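Side-chain contacts in exotoxin A (Pseudomonas aeruginosa, PDB 1IKP), which acts as an NAD-dependent ADP-ribosyltransferase toxin that probably modifies elongation factor 2 in host cells: residues Leu196-Gln201 with Cys214-Thr219; Gly204-Leu209 with Thr242-Arg247; Glu270-His275 with Cys287-Gln292; Gly405-Ser408 with Gly413-Asn416; Glu420-Ala425 with Gln592-Leu597. The protein carries 2 engineered substitutions. All blocks are in the same frame, centred on the assembly; numbering follows the deposited sequence. Where two conformers were deposited one is given.

Contact 1 of 5, residues Leu196-Gln201 with Cys214-Thr219. Engineered in segment 196-201: Gln201 (natural residue Pro).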
# COMPACT_ATOMS: atom_id res chain seq x y z
N LEU A 196 5.69 -7.39 -9.82
CA LEU A 196 6.89 -8.15 -10.19
C LEU A 196 6.51 -9.56 -10.64
O LEU A 196 7.22 -10.19 -11.42
CB LEU A 196 7.88 -8.20 -9.03
CG LEU A 196 8.38 -6.81 -8.57
CD1 LEU A 196 9.49 -6.98 -7.56
CD2 LEU A 196 8.89 -6.00 -9.78
N CYS A 197 5.38 -10.04 -10.15
CA CYS A 197 4.88 -11.37 -10.49
C CYS A 197 4.41 -11.42 -11.94
O CYS A 197 4.24 -12.50 -12.50
CB CYS A 197 3.73 -11.74 -9.55
SG CYS A 197 4.19 -11.89 -7.80
N LEU A 198 4.18 -10.26 -12.55
CA LEU A 198 3.74 -10.23 -13.94
C LEU A 198 4.92 -10.26 -14.92
O LEU A 198 4.73 -10.48 -16.13
CB LEU A 198 2.94 -8.96 -14.22
CG LEU A 198 1.81 -8.59 -13.28
CD1 LEU A 198 1.12 -7.36 -13.80
CD2 LEU A 198 0.84 -9.73 -13.15
N LEU A 199 6.12 -10.08 -14.39
CA LEU A 199 7.31 -9.97 -15.23
C LEU A 199 8.17 -11.22 -15.22
O LEU A 199 8.84 -11.52 -14.24
CB LEU A 199 8.12 -8.75 -14.76
CG LEU A 199 7.29 -7.46 -14.55
CD1 LEU A 199 8.18 -6.38 -13.95
CD2 LEU A 199 6.68 -7.02 -15.87
N ASP A 200 8.15 -11.95 -16.33
CA ASP A 200 8.92 -13.18 -16.44
C ASP A 200 10.40 -12.94 -16.21
O ASP A 200 11.10 -13.79 -15.65
CB ASP A 200 8.69 -13.80 -17.82
CG ASP A 200 7.25 -14.23 -18.03
OD1 ASP A 200 6.35 -13.37 -17.93
OD2 ASP A 200 7.03 -15.43 -18.30
N GLN A 201 10.89 -11.78 -16.63
CA GLN A 201 12.29 -11.45 -16.47
C GLN A 201 12.71 -11.39 -15.00
O GLN A 201 13.90 -11.42 -14.69
CB GLN A 201 12.59 -10.11 -17.16
CG GLN A 201 12.49 -10.19 -18.68
CD GLN A 201 12.39 -8.83 -19.33
OE1 GLN A 201 13.20 -7.93 -19.05
NE2 GLN A 201 11.42 -8.66 -20.22
N CYS A 214 3.58 -15.74 -5.19
CA CYS A 214 2.80 -14.72 -5.89
C CYS A 214 1.32 -15.00 -5.73
O CYS A 214 0.51 -14.08 -5.58
CB CYS A 214 3.17 -14.71 -7.37
SG CYS A 214 4.75 -13.85 -7.71
N ASN A 215 0.96 -16.29 -5.77
CA ASN A 215 -0.42 -16.72 -5.63
C ASN A 215 -1.38 -15.80 -6.40
O ASN A 215 -2.31 -15.23 -5.83
CB ASN A 215 -0.80 -16.76 -4.15
CG ASN A 215 -2.21 -17.26 -3.92
OD1 ASN A 215 -2.62 -18.27 -4.50
ND2 ASN A 215 -2.95 -16.56 -3.07
N LEU A 216 -1.15 -15.67 -7.70
CA LEU A 216 -1.98 -14.80 -8.52
C LEU A 216 -3.36 -15.37 -8.83
O LEU A 216 -3.53 -16.59 -8.96
CB LEU A 216 -1.29 -14.50 -9.85
CG LEU A 216 0.08 -13.83 -9.86
CD1 LEU A 216 0.55 -13.68 -11.30
CD2 LEU A 216 -0.00 -12.47 -9.18
N ASP A 217 -4.33 -14.48 -8.95
CA ASP A 217 -5.68 -14.86 -9.31
C ASP A 217 -5.56 -15.31 -10.77
O ASP A 217 -4.56 -15.03 -11.43
CB ASP A 217 -6.63 -13.67 -9.19
CG ASP A 217 -7.02 -13.39 -7.75
OD1 ASP A 217 -6.36 -13.91 -6.83
OD2 ASP A 217 -8.00 -12.64 -7.54
N ASP A 218 -6.58 -16.01 -11.26
CA ASP A 218 -6.57 -16.54 -12.62
C ASP A 218 -6.16 -15.61 -13.75
O ASP A 218 -5.38 -16.00 -14.62
CB ASP A 218 -7.94 -17.14 -12.95
CG ASP A 218 -8.28 -18.34 -12.09
OD1 ASP A 218 -7.38 -19.17 -11.84
OD2 ASP A 218 -9.45 -18.46 -11.66
N THR A 219 -6.66 -14.38 -13.74
CA THR A 219 -6.34 -13.41 -14.80
C THR A 219 -4.86 -13.34 -15.19
O THR A 219 -4.49 -13.59 -16.35
CB THR A 219 -6.81 -12.00 -14.42
OG1 THR A 219 -8.22 -12.01 -14.17
CG2 THR A 219 -6.51 -11.01 -15.54

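Contact 2 of 5, residues Gly204-Leu209 with Thr242-Arg247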
# COMPACT_ATOMS: atom_id res chain seq x y z
N GLY A 204 10.72 -15.27 -9.41
CA GLY A 204 11.38 -15.63 -8.16
C GLY A 204 11.71 -14.48 -7.22
O GLY A 204 11.95 -14.70 -6.03
N VAL A 205 11.72 -13.26 -7.74
CA VAL A 205 12.05 -12.13 -6.90
C VAL A 205 10.99 -11.86 -5.83
O VAL A 205 11.32 -11.64 -4.66
CB VAL A 205 12.26 -10.84 -7.74
CG1 VAL A 205 12.52 -9.64 -6.81
CG2 VAL A 205 13.46 -11.03 -8.68
N TYR A 206 9.73 -11.86 -6.24
CA TYR A 206 8.66 -11.59 -5.29
C TYR A 206 8.68 -12.65 -4.18
O TYR A 206 8.66 -12.31 -3.00
CB TYR A 206 7.31 -11.59 -5.99
CG TYR A 206 6.16 -11.26 -5.07
CD1 TYR A 206 5.79 -9.94 -4.83
CD2 TYR A 206 5.48 -12.27 -4.41
CE1 TYR A 206 4.77 -9.64 -3.94
CE2 TYR A 206 4.46 -11.99 -3.52
CZ TYR A 206 4.11 -10.67 -3.29
OH TYR A 206 3.12 -10.38 -2.39
N ASN A 207 8.75 -13.92 -4.55
CA ASN A 207 8.76 -14.96 -3.53
C ASN A 207 9.88 -14.76 -2.51
O ASN A 207 9.66 -14.88 -1.31
CB ASN A 207 8.92 -16.34 -4.17
CG ASN A 207 8.96 -17.45 -3.13
OD1 ASN A 207 8.01 -17.64 -2.37
ND2 ASN A 207 10.08 -18.17 -3.08
N TYR A 208 11.08 -14.45 -3.00
CA TYR A 208 12.19 -14.24 -2.09
C TYR A 208 12.04 -13.03 -1.17
O TYR A 208 12.22 -13.14 0.04
CB TYR A 208 13.51 -14.13 -2.88
CG TYR A 208 14.71 -13.87 -2.00
CD1 TYR A 208 15.12 -14.80 -1.04
CD2 TYR A 208 15.46 -12.70 -2.14
CE1 TYR A 208 16.25 -14.56 -0.24
CE2 TYR A 208 16.58 -12.45 -1.35
CZ TYR A 208 16.97 -13.38 -0.40
OH TYR A 208 18.09 -13.13 0.36
N LEU A 209 11.70 -11.88 -1.76
CA LEU A 209 11.55 -10.64 -0.98
C LEU A 209 10.30 -10.51 -0.11
O LEU A 209 10.38 -9.91 0.95
CB LEU A 209 11.63 -9.43 -1.92
CG LEU A 209 12.91 -9.34 -2.75
CD1 LEU A 209 12.84 -8.14 -3.67
CD2 LEU A 209 14.10 -9.22 -1.82
N THR A 242 16.19 -6.67 0.82
CA THR A 242 15.42 -5.44 0.97
C THR A 242 13.98 -5.62 0.48
O THR A 242 13.75 -6.07 -0.64
CB THR A 242 16.07 -4.30 0.17
OG1 THR A 242 17.44 -4.18 0.56
CG2 THR A 242 15.36 -2.98 0.43
N VAL A 243 12.99 -5.25 1.31
CA VAL A 243 11.62 -5.43 0.88
C VAL A 243 11.31 -4.61 -0.37
O VAL A 243 11.91 -3.55 -0.63
CB VAL A 243 10.61 -5.06 1.99
CG1 VAL A 243 10.82 -5.96 3.21
CG2 VAL A 243 10.76 -3.62 2.39
N ILE A 244 10.39 -5.13 -1.17
CA ILE A 244 9.97 -4.43 -2.37
C ILE A 244 9.30 -3.13 -1.95
O ILE A 244 8.50 -3.12 -1.00
CB ILE A 244 8.94 -5.25 -3.15
CG1 ILE A 244 9.57 -6.58 -3.62
CG2 ILE A 244 8.43 -4.47 -4.35
CD1 ILE A 244 8.53 -7.58 -4.06
N SER A 245 9.64 -2.04 -2.61
CA SER A 245 8.97 -0.79 -2.28
C SER A 245 8.54 -0.03 -3.51
O SER A 245 9.07 -0.22 -4.58
CB SER A 245 9.87 0.13 -1.44
OG SER A 245 10.92 0.71 -2.22
N HIS A 246 7.54 0.82 -3.33
CA HIS A 246 7.04 1.71 -4.36
C HIS A 246 7.25 3.13 -3.80
O HIS A 246 7.35 3.33 -2.59
CB HIS A 246 5.54 1.55 -4.58
CG HIS A 246 5.15 0.49 -5.56
ND1 HIS A 246 5.07 -0.85 -5.22
CD2 HIS A 246 4.74 0.58 -6.85
CE1 HIS A 246 4.63 -1.53 -6.26
NE2 HIS A 246 4.42 -0.70 -7.26
N ARG A 247 7.34 4.11 -4.69
CA ARG A 247 7.41 5.52 -4.27
C ARG A 247 6.57 6.31 -5.26
O ARG A 247 6.64 6.09 -6.48
CB ARG A 247 8.85 6.05 -4.22
CG ARG A 247 8.94 7.45 -3.61
CD ARG A 247 10.32 7.72 -2.98
NE ARG A 247 10.40 9.04 -2.36
CZ ARG A 247 11.07 9.33 -1.25
NH1 ARG A 247 11.76 8.41 -0.57
NH2 ARG A 247 11.07 10.58 -0.81
O HOH W 1 9.00 -7.55 -0.21

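Contact 3 of 5, residues Glu270-His275 with Cys287-Gln292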
# COMPACT_ATOMS: atom_id res chain seq x y z
N GLU A 270 -2.69 5.41 -6.65
CA GLU A 270 -2.45 6.09 -7.92
C GLU A 270 -3.72 6.57 -8.65
O GLU A 270 -3.63 7.28 -9.65
CB GLU A 270 -1.56 5.21 -8.82
CG GLU A 270 -2.15 3.86 -9.16
CD GLU A 270 -1.12 2.91 -9.81
OE1 GLU A 270 -1.35 2.51 -10.95
OE2 GLU A 270 -0.12 2.57 -9.16
N THR A 271 -4.89 6.20 -8.15
CA THR A 271 -6.13 6.67 -8.75
C THR A 271 -6.21 8.18 -8.48
O THR A 271 -6.76 8.95 -9.27
CB THR A 271 -7.33 5.96 -8.12
OG1 THR A 271 -7.38 4.62 -8.62
CG2 THR A 271 -8.63 6.69 -8.43
N PHE A 272 -5.62 8.60 -7.37
CA PHE A 272 -5.66 10.01 -6.98
C PHE A 272 -4.61 10.91 -7.63
O PHE A 272 -4.64 12.13 -7.44
CB PHE A 272 -5.59 10.10 -5.46
CG PHE A 272 -6.74 9.43 -4.79
CD1 PHE A 272 -8.00 10.04 -4.77
CD2 PHE A 272 -6.61 8.15 -4.25
CE1 PHE A 272 -9.11 9.38 -4.23
CE2 PHE A 272 -7.72 7.48 -3.71
CZ PHE A 272 -8.98 8.10 -3.70
N THR A 273 -3.70 10.31 -8.39
CA THR A 273 -2.68 11.07 -9.10
C THR A 273 -2.98 11.05 -10.60
O THR A 273 -2.19 11.55 -11.41
CB THR A 273 -1.25 10.49 -8.86
OG1 THR A 273 -1.27 9.07 -8.97
CG2 THR A 273 -0.74 10.89 -7.48
N ARG A 274 -4.12 10.48 -10.98
CA ARG A 274 -4.50 10.42 -12.38
C ARG A 274 -4.60 11.78 -13.07
O ARG A 274 -5.04 12.78 -12.48
CB ARG A 274 -5.83 9.70 -12.58
CG ARG A 274 -5.73 8.20 -12.50
CD ARG A 274 -7.09 7.56 -12.56
NE ARG A 274 -7.76 7.81 -13.83
CZ ARG A 274 -7.57 7.11 -14.94
NH1 ARG A 274 -6.73 6.08 -14.97
NH2 ARG A 274 -8.26 7.42 -16.04
N HIS A 275 -4.22 11.80 -14.35
CA HIS A 275 -4.29 13.01 -15.17
C HIS A 275 -5.76 13.43 -15.30
O HIS A 275 -6.08 14.62 -15.28
CB HIS A 275 -3.70 12.70 -16.55
CG HIS A 275 -3.72 13.85 -17.51
ND1 HIS A 275 -3.21 15.09 -17.21
CD2 HIS A 275 -4.13 13.91 -18.80
CE1 HIS A 275 -3.29 15.86 -18.28
NE2 HIS A 275 -3.85 15.17 -19.26
N CYS A 287 -16.96 7.56 -1.29
CA CYS A 287 -15.91 7.46 -0.28
C CYS A 287 -14.62 8.16 -0.68
O CYS A 287 -14.16 9.05 0.04
CB CYS A 287 -15.61 5.99 0.02
SG CYS A 287 -14.52 5.66 1.45
N GLY A 288 -14.03 7.74 -1.80
CA GLY A 288 -12.76 8.29 -2.26
C GLY A 288 -12.59 9.80 -2.29
O GLY A 288 -11.80 10.36 -1.54
N TYR A 289 -13.35 10.46 -3.16
CA TYR A 289 -13.24 11.91 -3.26
C TYR A 289 -13.69 12.61 -1.97
O TYR A 289 -13.06 13.58 -1.55
CB TYR A 289 -14.04 12.40 -4.48
CG TYR A 289 -13.49 11.90 -5.81
CD1 TYR A 289 -14.34 11.47 -6.83
CD2 TYR A 289 -12.11 11.84 -6.04
CE1 TYR A 289 -13.84 10.98 -8.04
CE2 TYR A 289 -11.60 11.35 -7.25
CZ TYR A 289 -12.47 10.92 -8.24
OH TYR A 289 -11.96 10.41 -9.42
N PRO A 290 -14.79 12.15 -1.34
CA PRO A 290 -15.21 12.81 -0.10
C PRO A 290 -14.12 12.76 0.98
O PRO A 290 -13.85 13.76 1.65
CB PRO A 290 -16.46 12.04 0.30
CG PRO A 290 -17.07 11.72 -1.03
CD PRO A 290 -15.86 11.26 -1.83
N VAL A 291 -13.47 11.61 1.13
CA VAL A 291 -12.42 11.48 2.14
C VAL A 291 -11.20 12.33 1.78
O VAL A 291 -10.60 12.96 2.65
CB VAL A 291 -12.01 10.00 2.32
CG1 VAL A 291 -10.71 9.89 3.10
CG2 VAL A 291 -13.11 9.25 3.08
N GLN A 292 -10.82 12.33 0.50
CA GLN A 292 -9.70 13.11 0.02
C GLN A 292 -9.96 14.59 0.34
O GLN A 292 -9.11 15.27 0.92
CB GLN A 292 -9.52 12.92 -1.49
CG GLN A 292 -8.35 13.69 -2.10
CD GLN A 292 -8.27 13.55 -3.62
OE1 GLN A 292 -7.19 13.67 -4.20
NE2 GLN A 292 -9.40 13.31 -4.25
O HOH W 2 -6.68 13.83 -6.92

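Contact 4 of 5, residues Gly405-Ser408 with Gly413-Asn416. Unlike the reference sequence in segment 405-408: Val407 (reference Ile).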
# COMPACT_ATOMS: atom_id res chain seq x y z
N GLY A 405 -19.20 -14.54 -3.98
CA GLY A 405 -19.62 -13.23 -4.42
C GLY A 405 -19.04 -12.06 -3.64
O GLY A 405 -18.36 -12.25 -2.63
N ASP A 406 -19.34 -10.85 -4.09
CA ASP A 406 -18.80 -9.65 -3.46
C ASP A 406 -19.26 -9.51 -2.02
O ASP A 406 -20.43 -9.74 -1.71
CB ASP A 406 -19.23 -8.37 -4.19
CG ASP A 406 -18.73 -8.31 -5.63
OD1 ASP A 406 -17.87 -9.12 -6.03
OD2 ASP A 406 -19.23 -7.42 -6.36
N VAL A 407 -18.33 -9.12 -1.15
CA VAL A 407 -18.64 -8.90 0.25
C VAL A 407 -18.57 -7.40 0.50
O VAL A 407 -17.69 -6.71 -0.02
CB VAL A 407 -17.61 -9.62 1.13
CG1 VAL A 407 -17.82 -9.28 2.58
CG2 VAL A 407 -17.75 -11.12 0.92
N SER A 408 -19.53 -6.90 1.27
CA SER A 408 -19.61 -5.49 1.63
C SER A 408 -20.42 -5.38 2.91
O SER A 408 -21.12 -6.32 3.30
CB SER A 408 -20.26 -4.65 0.51
OG SER A 408 -21.61 -5.03 0.31
N GLY A 413 -26.83 -6.22 6.94
CA GLY A 413 -25.97 -7.38 7.12
C GLY A 413 -24.85 -7.42 6.10
O GLY A 413 -24.88 -6.71 5.08
N THR A 414 -23.87 -8.28 6.36
CA THR A 414 -22.72 -8.40 5.49
C THR A 414 -23.08 -9.16 4.21
O THR A 414 -23.53 -10.31 4.26
CB THR A 414 -21.58 -9.06 6.28
OG1 THR A 414 -21.33 -8.27 7.45
CG2 THR A 414 -20.32 -9.14 5.45
N GLN A 415 -22.86 -8.52 3.07
CA GLN A 415 -23.20 -9.10 1.78
C GLN A 415 -22.53 -10.43 1.53
O GLN A 415 -21.34 -10.57 1.73
CB GLN A 415 -22.80 -8.14 0.64
CG GLN A 415 -23.17 -8.63 -0.78
CD GLN A 415 -22.68 -7.71 -1.91
OE1 GLN A 415 -23.16 -7.82 -3.05
NE2 GLN A 415 -21.73 -6.83 -1.62
N ASN A 416 -23.31 -11.40 1.08
CA ASN A 416 -22.81 -12.72 0.74
C ASN A 416 -21.95 -13.37 1.80
O ASN A 416 -20.93 -13.99 1.48
CB ASN A 416 -22.03 -12.66 -0.59
CG ASN A 416 -22.94 -12.42 -1.80
OD1 ASN A 416 -23.96 -13.08 -1.96
ND2 ASN A 416 -22.55 -11.49 -2.66

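Contact 5 of 5, residues Glu420-Ala425 with Gln592-Leu597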
# COMPACT_ATOMS: atom_id res chain seq x y z
N GLU A 420 -21.14 -21.03 6.36
CA GLU A 420 -20.40 -21.90 5.46
C GLU A 420 -19.20 -21.18 4.84
O GLU A 420 -18.09 -21.71 4.77
CB GLU A 420 -21.33 -22.39 4.34
CG GLU A 420 -22.42 -23.39 4.75
CD GLU A 420 -23.39 -22.89 5.83
OE1 GLU A 420 -23.88 -21.73 5.75
OE2 GLU A 420 -23.68 -23.69 6.75
N ARG A 421 -19.43 -19.95 4.39
CA ARG A 421 -18.35 -19.18 3.78
C ARG A 421 -17.28 -18.87 4.83
O ARG A 421 -16.09 -18.93 4.52
CB ARG A 421 -18.88 -17.88 3.15
CG ARG A 421 -17.83 -17.16 2.33
CD ARG A 421 -18.39 -15.96 1.57
NE ARG A 421 -17.37 -15.45 0.66
CZ ARG A 421 -17.61 -14.57 -0.31
NH1 ARG A 421 -18.83 -14.09 -0.47
NH2 ARG A 421 -16.65 -14.23 -1.14
N LEU A 422 -17.71 -18.56 6.04
CA LEU A 422 -16.76 -18.26 7.13
C LEU A 422 -15.89 -19.48 7.43
O LEU A 422 -14.65 -19.37 7.55
CB LEU A 422 -17.51 -17.82 8.39
CG LEU A 422 -16.68 -17.84 9.68
CD1 LEU A 422 -15.46 -16.87 9.59
CD2 LEU A 422 -17.57 -17.44 10.85
N LEU A 423 -16.51 -20.66 7.52
CA LEU A 423 -15.72 -21.86 7.79
C LEU A 423 -14.66 -22.10 6.72
O LEU A 423 -13.53 -22.49 7.04
CB LEU A 423 -16.61 -23.09 7.95
CG LEU A 423 -17.65 -22.98 9.08
CD1 LEU A 423 -18.39 -24.32 9.20
CD2 LEU A 423 -16.98 -22.65 10.41
N GLN A 424 -15.02 -21.89 5.46
CA GLN A 424 -14.05 -22.06 4.38
C GLN A 424 -12.89 -21.05 4.53
O GLN A 424 -11.71 -21.38 4.38
CB GLN A 424 -14.74 -21.86 3.02
CG GLN A 424 -13.80 -21.85 1.82
CD GLN A 424 -14.50 -21.50 0.51
OE1 GLN A 424 -15.20 -20.48 0.40
NE2 GLN A 424 -14.31 -22.35 -0.50
N ALA A 425 -13.25 -19.80 4.82
CA ALA A 425 -12.27 -18.74 4.99
C ALA A 425 -11.33 -19.05 6.15
O ALA A 425 -10.11 -18.84 6.05
CB ALA A 425 -12.99 -17.43 5.21
N GLN A 592 -18.74 -20.55 17.02
CA GLN A 592 -18.16 -20.71 18.36
C GLN A 592 -17.06 -21.76 18.36
O GLN A 592 -16.04 -21.62 19.04
CB GLN A 592 -19.23 -21.12 19.39
CG GLN A 592 -19.97 -19.98 20.00
CD GLN A 592 -20.82 -20.40 21.19
OE1 GLN A 592 -21.09 -19.60 22.08
NE2 GLN A 592 -21.24 -21.65 21.20
N ALA A 593 -17.28 -22.84 17.60
CA ALA A 593 -16.31 -23.93 17.51
C ALA A 593 -14.98 -23.53 16.91
O ALA A 593 -14.00 -24.28 17.05
CB ALA A 593 -16.91 -25.12 16.73
N ILE A 594 -14.92 -22.39 16.22
CA ILE A 594 -13.65 -21.94 15.65
C ILE A 594 -13.21 -20.64 16.31
O ILE A 594 -12.37 -19.92 15.77
CB ILE A 594 -13.74 -21.75 14.09
CG1 ILE A 594 -14.86 -20.76 13.69
CG2 ILE A 594 -13.98 -23.09 13.43
CD1 ILE A 594 -14.69 -20.20 12.26
N SER A 595 -13.75 -20.38 17.50
CA SER A 595 -13.43 -19.14 18.21
C SER A 595 -12.74 -19.21 19.57
O SER A 595 -12.73 -18.23 20.32
CB SER A 595 -14.70 -18.27 18.27
OG SER A 595 -15.14 -18.04 16.94
N ALA A 596 -12.19 -20.38 19.91
CA ALA A 596 -11.40 -20.45 21.13
C ALA A 596 -10.17 -19.56 20.86
O ALA A 596 -9.81 -19.33 19.69
CB ALA A 596 -10.98 -21.89 21.42
N LEU A 597 -9.55 -19.05 21.92
CA LEU A 597 -8.39 -18.16 21.78
C LEU A 597 -7.08 -18.89 22.14
O LEU A 597 -7.12 -19.91 22.84
CB LEU A 597 -8.56 -16.92 22.69
CG LEU A 597 -9.65 -15.87 22.42
CD1 LEU A 597 -9.73 -15.60 20.93
CD2 LEU A 597 -10.99 -16.31 22.95

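Contact 1 of 5, residues Leu196-Gln201 with Cys214-Thr219
The backbones of Cys197 and Cys214 approach to 6.1 Å between their CA atoms, where two stretches without regular pairing meet, the second leading into helix 218-221. The link is covalent. Cys197 SG and Cys214 SG are bonded at 2.0 Å, and the torsion about the S-S bond is -88°, so the disulfide has a left-handed twist close to the relaxed value. Both sulfurs lie anti to their own carbonyl carbons, with chi1 of -64° for Cys197, and this turns each one toward the other segment. No hydrogen bond joins the segments.

Leu216 adds an apolar flank to the bridge. Its CD2 methyl rests against Cys197 CB at 3.8 Å. The other methyl, CD1, reaches more loosely to Leu198, with 4.4 Å between Leu216 CD1 and Leu198 CD2. Cys197 is buried, while Cys214 and Leu216 are partly exposed, so the bridge runs from the interior toward the surface. Within 196-201, Leu199 N bonds back to Leu196 O at 3.2 Å and closes a turn that holds Cys197.

The disulfide closes a loop that contains helix 205-210, and Tyr206 of that helix lies against both cysteines. Leu198 packs on Trp220 and Leu216 on Glu221, both in helix 218-221, while Leu199 leans on His44 of strand 40-49.

Contact 2 of 5, residues Gly204-Leu209 with Thr242-Arg247
The Tyr206 ring meets Ile244 obliquely, with Ile244 CD1 at 3.7 Å from Tyr206 CD1. The two side chains cross at about a right angle. Elsewhere the tyrosine touches Lys194 and Thr371, so several chain regions gather round one buried side chain. The ring is carried there because chi1 of Tyr206 is -177°, which lays CG beside the carbonyl carbon and far from the backbone N.

One turn further along the helix, Leu209 takes the other part of Ile244. Leu209 CD1 lies 3.6 Å from Ile244 CG1, again with the side chains nearly perpendicular. The second leucine methyl faces backbone: Leu209 CD2 is 3.4 Å from Thr242 O. Ile244 thus presents its CG1 to the leucine and its terminal methyl to the tyrosine.

No direct hydrogen bond spans the contact, but a water does. It accepts from Ile244 N at 3.0 Å and gives a weak bond to Leu209 O, also at 3.0 Å. It joins the backbones beside the apolar patch.

Strand 245-248 lies between strands 126-136 and 367-371, with backbone bonds to Ile132 and Ser369. The arrangement is a short helix packed against the chain beside a strand of the sheet, within a binding domain of the concanavalin-like class.

Contact 3 of 5, residues Glu270-His275 with Cys287-Gln292
Gly288 is where helix 282-300 first meets Phe272. Just before it, Cys287 is disulfide-bonded to Cys265 of helix 255-265. With no side chain in the way, Gly288 CA comes to 4.0 Å from Phe272 CZ. Its carbonyl approaches the same ring obliquely, with Gly288 O at 3.9 Å from Phe272 CE1. That oxygen also accepts Gln292 N in the helix.

Tyr289 follows. Its CD2 sits at the edge of the phenylalanine ring, near its plane, with 4.3 Å between Tyr289 CD2 and Phe272 CE1. The hydroxyl looks elsewhere and is held by Pro278 O. The helix kinks at Pro290.

Gln292 completes the contact. Chi1 of -179° and an extended chain carry its amide past the phenylalanine side chain, the two running in opposite directions. Gln292 NE2 lies 3.6 Å from Phe272 CD1, and the amide and ring planes are 74° apart. NE2 also lies in plane at the edge of the Tyr289 ring. The other end of the amide, OE1, receives a bond from a water at 2.8 Å, which also donates to Phe272 O at 2.7 Å.

The contact joins the loop after helix 255-265 to helix 282-300 in the helical targeting region. The chemistry is mixed: Phe272 gives apolar contact, helped by Ala258 and Ala261, while the water supplies the polar link and supports the glutamine's amide orientation.

Contact 4 of 5, residues Gly405-Ser408 with Gly413-Asn416
Gln415 N donates to Ser408 O at 2.8 Å. This is the backbone bond of the contact. A side-chain bond is added further along: Asn416 ND2 donates a hydrogen bond to Asp406 O at 2.9 Å, fairly straight at 162°. The donor is tilted from that carbonyl plane. Gln415 was deposited in two conformers. In one, its extended chain, CG anti to the backbone N with chi1 -178°, runs along Asp406 O, which is 3.0 Å from Gln415 CD. Gln415 NE2 then approaches Ser408 OG, but the angle is poor, so this weak bond is doubtful. Two CA-H...O contacts support the pairing, with Val407 CA at 3.5 Å from Gln415 O and Thr414 CA at 3.4 Å from Ser408 O.

Behind this polar layer, Val407 CG1 packs on Thr414 CG2 at 3.8 Å. Val407 differs from the reference sequence, where isoleucine stands. Both residues rest on Pro568 of strand 565-568. Ser408 N is buried here without a partner.

The next shell is Arg421 of helix 419-431, behind the carbonyls of Gly405 and Asn416. The segments run 156° apart with neither a regular strand. The arrangement is a hairpin-like loop, closed over four residues, leading into helix 419-431.

Contact 5 of 5, residues Glu420-Ala425 with Gln592-Leu597
Ile594 packs its tip onto Leu422 and Leu423, a type I beta turn from Gln592 to Ser595 meeting helix 419-431 in the ADP-ribosyltransferase fold. The tight part is small. Ile594 CD1 lies 3.8 Å from Leu423 CD2 and 4.0 Å from Leu422 CG, so one methyl serves two successive leucines. Leu422 and Ile594 lie alongside one another, pointing opposite ways, whereas Leu423 meets the isoleucine at an oblique angle. The isoleucine's CG1 stands between its backbone N and carbonyl carbon, chi1 56°, and CD1 is carried across to the helix. Leu422 is buried and packs further on Trp417, Ile567 and Ala570. It thus links the turn to strand 565-568.

The other side is looser. Leu423 and Ile594 are only partly exposed, but Ala593, next to the isoleucine, is exposed, and the two segments share just 110 Å² of buried surface. No hydrogen bond joins them.

The turn is fixed instead by its own bonds and by its neighbours. Arg500 bonds Ile594 O and Ser595 OG, and the serine hydroxyl is also paired with Glu591 O and Tyr439 OH. This holds the backbone from which Ile594 projects. Within the turn, Ser595 N donates to Gln592 O at 3.0 Å.

How the contacts relate
Contacts 1 and 2 lie side by side in the binding region, with centres about 13 Å apart. They touch where Leu196 CD1 packs at 3.7 Å on Ile244 CD1, and Tyr206 is shared by both. Along the chain their segments alternate. Contact 3 belongs to the targeting region. Its nearest atoms are about 6 Å from contact 2, without touching. Contacts 4 and 5 form a second pair, centres about 17 Å apart, joined through Arg421, whose NH1 makes probable hydrogen bonds of 2.9 Å to both Asn416 O and Gly405 O. Contact 5 lies in the catalytic region, its centre about 30 Å from that of contact 1.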